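Local coordinates for phospholipase C-beta (PLC-beta) (Sepia officinalis, PDB 3QR0), which belongs to the phosphoinositide-specific phospholipase C family and combines PH, EF-hand, TIM-barrel and C2 regions with a bound calcium ion, at residues N582-Q586 / I605-V609; V647-I652 / F708-P714. All coordinates share one frame; numbering follows the deposited sequence.

Interaction 1: N582-Q586 / I605-V609; sequences NYVPQ and IAMCV
The carbonyl O of Asn-582 accepts a hydrogen bond from a water 3.1 Å away, and the same water accepts one from the backbone N-H of Ala-606 at 3.2 Å, so a single molecule joins the loop to the first turn of helix 605-613. A glycerol hydroxyl, probably from the crystallisation liquor, is hydrogen-bonded to this same oxygen. No direct hydrogen bond crosses between the segments; much of the remaining contact gathers around the Ala-606 methyl. Ala-606 CB sits against Tyr-583 O at 3.0 Å, with Asn-582 CB 3.4 Å to one side and Pro-585 CD also against it. The loop and helix belong to the Y half of the split TIM barrel characteristic of this family, the loop following strand 569-572. The Asn-582 side chain crosses that of Met-607 at a slant, ND2 3.6 Å from Met-607 CG, while its OD1 accepts a hydrogen bond from the backbone N-H of Asn-599. Farther along, Gln-586 and Val-609 reach toward each other from opposite directions. A bend at chi2 (80°) brings the Gln-586 amide against Val-609 CG1, 3.3 Å from NE2; its buried OE1 finds no polar partner in the model. Val-584 CG2 meets Ile-605 CD1 at 4.0 Å, and Tyr-676 touches Gln-586, Ile-605 and Val-609.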
ATOM      1  N   ASN A 582     -15.159   2.987   7.023  1.00 22.50           N
ATOM      2  CA  ASN A 582     -14.380   4.213   6.901  1.00 22.08           C
ATOM      3  C   ASN A 582     -15.023   5.247   5.988  1.00 22.32           C
ATOM      4  O   ASN A 582     -15.730   4.893   5.049  1.00 22.03           O
ATOM      5  CB  ASN A 582     -13.015   3.881   6.304  1.00 21.59           C
ATOM      6  CG  ASN A 582     -12.130   3.120   7.259  1.00 21.21           C
ATOM      7  OD1 ASN A 582     -11.874   3.579   8.369  1.00 20.51           O
ATOM      8  ND2 ASN A 582     -11.647   1.953   6.830  1.00 19.89           N
ATOM      9  N   TYR A 583     -14.745   6.521   6.256  1.00 22.40           N
ATOM     10  CA  TYR A 583     -14.934   7.574   5.256  1.00 22.54           C
ATOM     11  C   TYR A 583     -13.815   7.524   4.216  1.00 22.07           C
ATOM     12  O   TYR A 583     -12.733   6.996   4.476  1.00 21.67           O
ATOM     13  CB  TYR A 583     -14.966   8.965   5.894  1.00 23.11           C
ATOM     14  CG  TYR A 583     -13.912   9.211   6.951  1.00 23.23           C
ATOM     15  CD1 TYR A 583     -14.275   9.392   8.279  1.00 24.81           C
ATOM     16  CD2 TYR A 583     -12.555   9.272   6.630  1.00 24.04           C
ATOM     17  CE1 TYR A 583     -13.320   9.617   9.261  1.00 24.76           C
ATOM     18  CE2 TYR A 583     -11.593   9.490   7.616  1.00 23.50           C
ATOM     19  CZ  TYR A 583     -11.989   9.663   8.926  1.00 24.70           C
ATOM     20  OH  TYR A 583     -11.057   9.887   9.917  1.00 25.63           O
ATOM     21  N   VAL A 584     -14.084   8.088   3.044  1.00 21.87           N
ATOM     22  CA  VAL A 584     -13.066   8.236   2.015  1.00 21.67           C
ATOM     23  C   VAL A 584     -12.144   9.388   2.424  1.00 21.20           C
ATOM     24  O   VAL A 584     -12.616  10.501   2.659  1.00 21.59           O
ATOM     25  CB  VAL A 584     -13.697   8.510   0.636  1.00 22.00           C
ATOM     26  CG1 VAL A 584     -12.622   8.773  -0.400  1.00 22.16           C
ATOM     27  CG2 VAL A 584     -14.568   7.328   0.218  1.00 22.24           C
ATOM     28  N   PRO A 585     -10.831   9.118   2.536  1.00 20.29           N
ATOM     29  CA  PRO A 585      -9.916  10.099   3.125  1.00 20.36           C
ATOM     30  C   PRO A 585      -9.732  11.390   2.315  1.00 20.35           C
ATOM     31  O   PRO A 585      -9.462  12.435   2.905  1.00 20.28           O
ATOM     32  CB  PRO A 585      -8.598   9.328   3.247  1.00 19.95           C
ATOM     33  CG  PRO A 585      -8.702   8.234   2.244  1.00 20.02           C
ATOM     34  CD  PRO A 585     -10.140   7.867   2.179  1.00 20.05           C
ATOM     35  N   GLN A 586      -9.889  11.321   0.990  1.00 20.55           N
ATOM     36  CA  GLN A 586      -9.844  12.511   0.138  1.00 20.92           C
ATOM     37  C   GLN A 586     -10.748  13.637   0.656  1.00 21.40           C
ATOM     38  O   GLN A 586     -10.415  14.808   0.505  1.00 21.28           O
ATOM     39  CB  GLN A 586     -10.231  12.177  -1.313  1.00 21.28           C
ATOM     40  CG  GLN A 586      -9.085  11.634  -2.180  1.00 21.58           C
ATOM     41  CD  GLN A 586      -8.782  10.159  -1.959  1.00 22.48           C
ATOM     42  OE1 GLN A 586      -9.466   9.467  -1.196  1.00 21.77           O
ATOM     43  NE2 GLN A 586      -7.742   9.669  -2.634  1.00 22.60           N
ATOM     44  N   ILE A 605     -13.251   0.609   0.401  1.00 22.48           N
ATOM     45  CA  ILE A 605     -12.647   1.516  -0.587  1.00 22.38           C
ATOM     46  C   ILE A 605     -11.636   2.490   0.051  1.00 21.70           C
ATOM     47  O   ILE A 605     -10.551   2.718  -0.494  1.00 20.99           O
ATOM     48  CB  ILE A 605     -13.740   2.264  -1.415  1.00 22.96           C
ATOM     49  CG1 ILE A 605     -13.104   3.178  -2.479  1.00 23.88           C
ATOM     50  CG2 ILE A 605     -14.689   3.036  -0.499  1.00 24.12           C
ATOM     51  CD1 ILE A 605     -12.744   4.571  -1.981  1.00 24.37           C
ATOM     52  N   ALA A 606     -11.974   3.023   1.220  1.00 21.49           N
ATOM     53  CA  ALA A 606     -11.112   3.982   1.911  1.00 21.47           C
ATOM     54  C   ALA A 606      -9.717   3.424   2.209  1.00 21.22           C
ATOM     55  O   ALA A 606      -8.717   4.087   1.945  1.00 20.78           O
ATOM     56  CB  ALA A 606     -11.769   4.446   3.193  1.00 21.68           C
ATOM     57  N   MET A 607      -9.654   2.210   2.752  1.00 21.25           N
ATOM     58  CA  MET A 607      -8.367   1.580   3.059  1.00 21.44           C
ATOM     59  C   MET A 607      -7.596   1.169   1.805  1.00 21.40           C
ATOM     60  O   MET A 607      -6.380   1.326   1.748  1.00 20.92           O
ATOM     61  CB  MET A 607      -8.533   0.376   4.003  1.00 21.44           C
ATOM     62  CG  MET A 607      -8.495   0.738   5.488  1.00 22.10           C
ATOM     63  SD  MET A 607      -7.082   1.764   5.965  1.00 22.60           S
ATOM     64  CE  MET A 607      -5.711   0.679   5.594  1.00 22.52           C
ATOM     65  N   CYS A 608      -8.305   0.651   0.809  1.00 22.22           N
ATOM     66  CA  CYS A 608      -7.704   0.335  -0.488  1.00 22.86           C
ATOM     67  C   CYS A 608      -6.994   1.548  -1.100  1.00 22.30           C
ATOM     68  O   CYS A 608      -5.863   1.433  -1.570  1.00 22.34           O
ATOM     69  CB  CYS A 608      -8.763  -0.198  -1.456  1.00 23.28           C
ATOM     70  SG  CYS A 608      -9.419  -1.814  -0.999  1.00 27.63           S
ATOM     71  N   VAL A 609      -7.652   2.705  -1.061  1.00 21.88           N
ATOM     72  CA  VAL A 609      -7.089   3.951  -1.590  1.00 21.51           C
ATOM     73  C   VAL A 609      -5.926   4.454  -0.730  1.00 21.11           C
ATOM     74  O   VAL A 609      -4.892   4.875  -1.254  1.00 20.59           O
ATOM     75  CB  VAL A 609      -8.170   5.057  -1.692  1.00 22.02           C
ATOM     76  CG1 VAL A 609      -7.555   6.394  -2.033  1.00 21.55           C
ATOM     77  CG2 VAL A 609      -9.221   4.674  -2.732  1.00 22.46           C
TER
HETATM   78  O   HOH W   1     -14.850   3.396   2.513  1.00 26.57           O

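Interaction 2: V647-I652 / F708-P714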
ATOM      1  N   VAL A 647      -3.176  26.304 -11.191  1.00 34.25           N
ATOM      2  CA  VAL A 647      -3.219  24.843 -11.265  1.00 33.05           C
ATOM      3  C   VAL A 647      -3.875  24.441 -12.579  1.00 33.00           C
ATOM      4  O   VAL A 647      -5.021  24.804 -12.840  1.00 33.09           O
ATOM      5  CB  VAL A 647      -4.040  24.248 -10.101  1.00 32.67           C
ATOM      6  CG1 VAL A 647      -4.195  22.742 -10.260  1.00 31.75           C
ATOM      7  CG2 VAL A 647      -3.402  24.603  -8.756  1.00 32.26           C
ATOM      8  N   VAL A 648      -3.155  23.688 -13.403  1.00 32.55           N
ATOM      9  CA  VAL A 648      -3.675  23.298 -14.706  1.00 32.50           C
ATOM     10  C   VAL A 648      -4.622  22.112 -14.548  1.00 31.84           C
ATOM     11  O   VAL A 648      -4.254  21.073 -13.989  1.00 31.31           O
ATOM     12  CB  VAL A 648      -2.547  22.969 -15.708  1.00 32.59           C
ATOM     13  CG1 VAL A 648      -3.135  22.619 -17.075  1.00 32.51           C
ATOM     14  CG2 VAL A 648      -1.601  24.162 -15.840  1.00 33.18           C
ATOM     15  N   ALA A 649      -5.849  22.292 -15.029  1.00 31.68           N
ATOM     16  CA  ALA A 649      -6.853  21.242 -15.012  1.00 31.13           C
ATOM     17  C   ALA A 649      -6.467  20.170 -16.021  1.00 30.81           C
ATOM     18  O   ALA A 649      -5.744  20.446 -16.980  1.00 30.85           O
ATOM     19  CB  ALA A 649      -8.229  21.815 -15.338  1.00 31.69           C
ATOM     20  N   GLY A 650      -6.959  18.953 -15.800  1.00 30.03           N
ATOM     21  CA  GLY A 650      -6.575  17.802 -16.609  1.00 29.65           C
ATOM     22  C   GLY A 650      -7.753  17.093 -17.242  1.00 29.84           C
ATOM     23  O   GLY A 650      -8.910  17.347 -16.899  1.00 30.09           O
ATOM     24  N   THR A 651      -7.441  16.228 -18.201  1.00 29.73           N
ATOM     25  CA  THR A 651      -8.392  15.282 -18.762  1.00 29.89           C
ATOM     26  C   THR A 651      -7.740  13.915 -18.656  1.00 29.01           C
ATOM     27  O   THR A 651      -6.534  13.780 -18.896  1.00 28.66           O
ATOM     28  CB  THR A 651      -8.726  15.595 -20.239  1.00 30.93           C
ATOM     29  OG1 THR A 651      -9.187  16.945 -20.347  1.00 31.89           O
ATOM     30  CG2 THR A 651      -9.819  14.665 -20.763  1.00 31.71           C
ATOM     31  N   ILE A 652      -8.536  12.922 -18.264  1.00 28.09           N
ATOM     32  CA  ILE A 652      -8.087  11.547 -18.160  1.00 27.46           C
ATOM     33  C   ILE A 652      -9.059  10.671 -18.938  1.00 27.85           C
ATOM     34  O   ILE A 652     -10.275  10.801 -18.786  1.00 27.93           O
ATOM     35  CB  ILE A 652      -8.059  11.053 -16.691  1.00 26.57           C
ATOM     36  CG1 ILE A 652      -7.049  11.847 -15.855  1.00 26.37           C
ATOM     37  CG2 ILE A 652      -7.756   9.560 -16.646  1.00 26.54           C
ATOM     38  CD1 ILE A 652      -5.588  11.509 -16.128  1.00 25.60           C
ATOM     39  N   PHE A 708     -12.930  11.027 -18.317  1.00 29.75           N
ATOM     40  CA  PHE A 708     -13.055  11.989 -17.225  1.00 29.99           C
ATOM     41  C   PHE A 708     -12.694  13.352 -17.807  1.00 30.68           C
ATOM     42  O   PHE A 708     -11.538  13.771 -17.764  1.00 30.33           O
ATOM     43  CB  PHE A 708     -12.124  11.629 -16.063  1.00 29.16           C
ATOM     44  CG  PHE A 708     -12.370  10.264 -15.489  1.00 29.03           C
ATOM     45  CD1 PHE A 708     -11.771   9.146 -16.049  1.00 29.66           C
ATOM     46  CD2 PHE A 708     -13.195  10.095 -14.388  1.00 29.46           C
ATOM     47  CE1 PHE A 708     -11.993   7.879 -15.520  1.00 29.48           C
ATOM     48  CE2 PHE A 708     -13.422   8.833 -13.850  1.00 28.92           C
ATOM     49  CZ  PHE A 708     -12.823   7.724 -14.419  1.00 29.32           C
ATOM     50  N   LYS A 709     -13.700  14.029 -18.354  1.00 31.87           N
ATOM     51  CA  LYS A 709     -13.492  15.174 -19.240  1.00 32.90           C
ATOM     52  C   LYS A 709     -12.675  16.295 -18.602  1.00 32.29           C
ATOM     53  O   LYS A 709     -11.680  16.741 -19.174  1.00 32.57           O
ATOM     54  CB  LYS A 709     -14.851  15.711 -19.719  1.00 33.98           C
ATOM     55  CG  LYS A 709     -14.784  16.820 -20.757  1.00 36.39           C
ATOM     56  CD  LYS A 709     -14.040  16.392 -22.015  1.00 38.64           C
ATOM     57  CE  LYS A 709     -14.296  17.356 -23.159  1.00 40.67           C
ATOM     58  NZ  LYS A 709     -13.467  17.019 -24.349  1.00 42.52           N
ATOM     59  N   LYS A 710     -13.094  16.744 -17.425  1.00 31.76           N
ATOM     60  CA  LYS A 710     -12.440  17.862 -16.755  1.00 31.39           C
ATOM     61  C   LYS A 710     -12.104  17.509 -15.317  1.00 30.22           C
ATOM     62  O   LYS A 710     -12.989  17.450 -14.464  1.00 29.88           O
ATOM     63  CB  LYS A 710     -13.331  19.103 -16.778  1.00 32.32           C
ATOM     64  CG  LYS A 710     -12.678  20.337 -16.155  1.00 33.50           C
ATOM     65  CD  LYS A 710     -13.567  21.570 -16.267  1.00 36.07           C
ATOM     66  CE  LYS A 710     -12.834  22.821 -15.794  1.00 37.33           C
ATOM     67  NZ  LYS A 710     -13.728  24.022 -15.769  1.00 39.64           N
ATOM     68  N   VAL A 711     -10.823  17.273 -15.058  1.00 28.94           N
ATOM     69  CA  VAL A 711     -10.338  17.088 -13.698  1.00 27.80           C
ATOM     70  C   VAL A 711      -9.790  18.427 -13.211  1.00 27.80           C
ATOM     71  O   VAL A 711      -8.707  18.849 -13.623  1.00 27.32           O
ATOM     72  CB  VAL A 711      -9.241  16.013 -13.633  1.00 27.47           C
ATOM     73  CG1 VAL A 711      -8.824  15.768 -12.183  1.00 25.89           C
ATOM     74  CG2 VAL A 711      -9.726  14.723 -14.294  1.00 26.84           C
ATOM     75  N   VAL A 712     -10.553  19.094 -12.345  1.00 27.73           N
ATOM     76  CA  VAL A 712     -10.186  20.414 -11.835  1.00 27.99           C
ATOM     77  C   VAL A 712      -8.844  20.443 -11.095  1.00 27.72           C
ATOM     78  O   VAL A 712      -8.040  21.346 -11.320  1.00 28.39           O
ATOM     79  CB  VAL A 712     -11.287  20.987 -10.915  1.00 28.26           C
ATOM     80  CG1 VAL A 712     -10.750  22.159 -10.094  1.00 28.15           C
ATOM     81  CG2 VAL A 712     -12.497  21.413 -11.744  1.00 28.80           C
ATOM     82  N   LEU A 713      -8.604  19.463 -10.223  1.00 27.11           N
ATOM     83  CA  LEU A 713      -7.382  19.430  -9.409  1.00 26.73           C
ATOM     84  C   LEU A 713      -6.704  18.060  -9.479  1.00 25.85           C
ATOM     85  O   LEU A 713      -6.846  17.234  -8.574  1.00 25.41           O
ATOM     86  CB  LEU A 713      -7.698  19.811  -7.953  1.00 26.81           C
ATOM     87  CG  LEU A 713      -6.711  20.775  -7.287  1.00 27.32           C
ATOM     88  CD1 LEU A 713      -5.285  20.262  -7.364  1.00 26.61           C
ATOM     89  CD2 LEU A 713      -6.819  22.161  -7.907  1.00 28.37           C
ATOM     90  N   PRO A 714      -5.953  17.814 -10.562  1.00 25.69           N
ATOM     91  CA  PRO A 714      -5.309  16.515 -10.753  1.00 25.33           C
ATOM     92  C   PRO A 714      -4.420  16.047  -9.588  1.00 24.83           C
ATOM     93  O   PRO A 714      -4.447  14.870  -9.244  1.00 23.95           O
ATOM     94  CB  PRO A 714      -4.474  16.727 -12.016  1.00 25.45           C
ATOM     95  CG  PRO A 714      -5.216  17.761 -12.775  1.00 25.88           C
ATOM     96  CD  PRO A 714      -5.757  18.692 -11.730  1.00 26.11           C
TER
HETATM   97  O   HOH W   2      -7.558  23.968 -11.913  1.00 23.24           O
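Strands 650-652 and 708-711 run antiparallel, their axes 4.7 Å apart at 155°, with Gly-650/Val-711 and Ile-652/Phe-708 as hydrogen-bonded pairs. The Gly-650 pair is closed by Gly-650 N to Val-711 O and by the nearly straight return bond from Val-711 N to Gly-650 O, 2.7 Å. Between the two pairs the register slips by one residue in a beta bulge, where Lys-709 has helix-like backbone angles. Here Thr-651 OG1 donates to Lys-709 O at 2.8 Å, nearly head-on to the carbonyl; chi1 of -55° sets the hydroxyl beside the residue's own backbone N, with CG2 anti to that nitrogen.

Ile-652, Phe-708 and Val-711 share one face of the sheet. Ile-652 CG2 lies 4.1 Å from Phe-708 CD1, and Ile-652 O approaches the edge of that ring in its plane, while Ile-652 CG1 touches Val-711 CG2. Beyond the ladder, Val-647 CG1 packs on Leu-713 CD2 at 3.6 Å, the two side chains crossing at about a right angle, and a water donates to both Val-647 O and Val-712 O. Pro-714 CG lies 3.7 Å from Gly-650 N.

This pairing forms an edge of the C2 beta-sandwich: strand 706-711 is outermost in its sheet, strand 650-660 pairs on its other side with strand 761-771, Met-675 of strand 669-676 covers Ile-652, Phe-708 and Val-711, and Phe-628 of helix 627-630 touches Val-647 and Leu-713.

In the fold
From the N terminus, the chain passes through the PH, EF-hand and X regions before reaching interaction 1, which closes a short loop of 18 residues, including the rest of helix 586-589 and strand 595-596, within the Y region. The chain then continues through helix 627-630 to interaction 2, which spans 55 residues of the C2 region and brings its first strand beside strand 706-711. The contacts follow one another in series, neither nesting nor crossing; their centres are 21 Å apart and their nearest atoms about 9 Å. Strand 669-676, within the loop spanned by interaction 2, touches side chains of both contacts and thus links barrel and C2 domain.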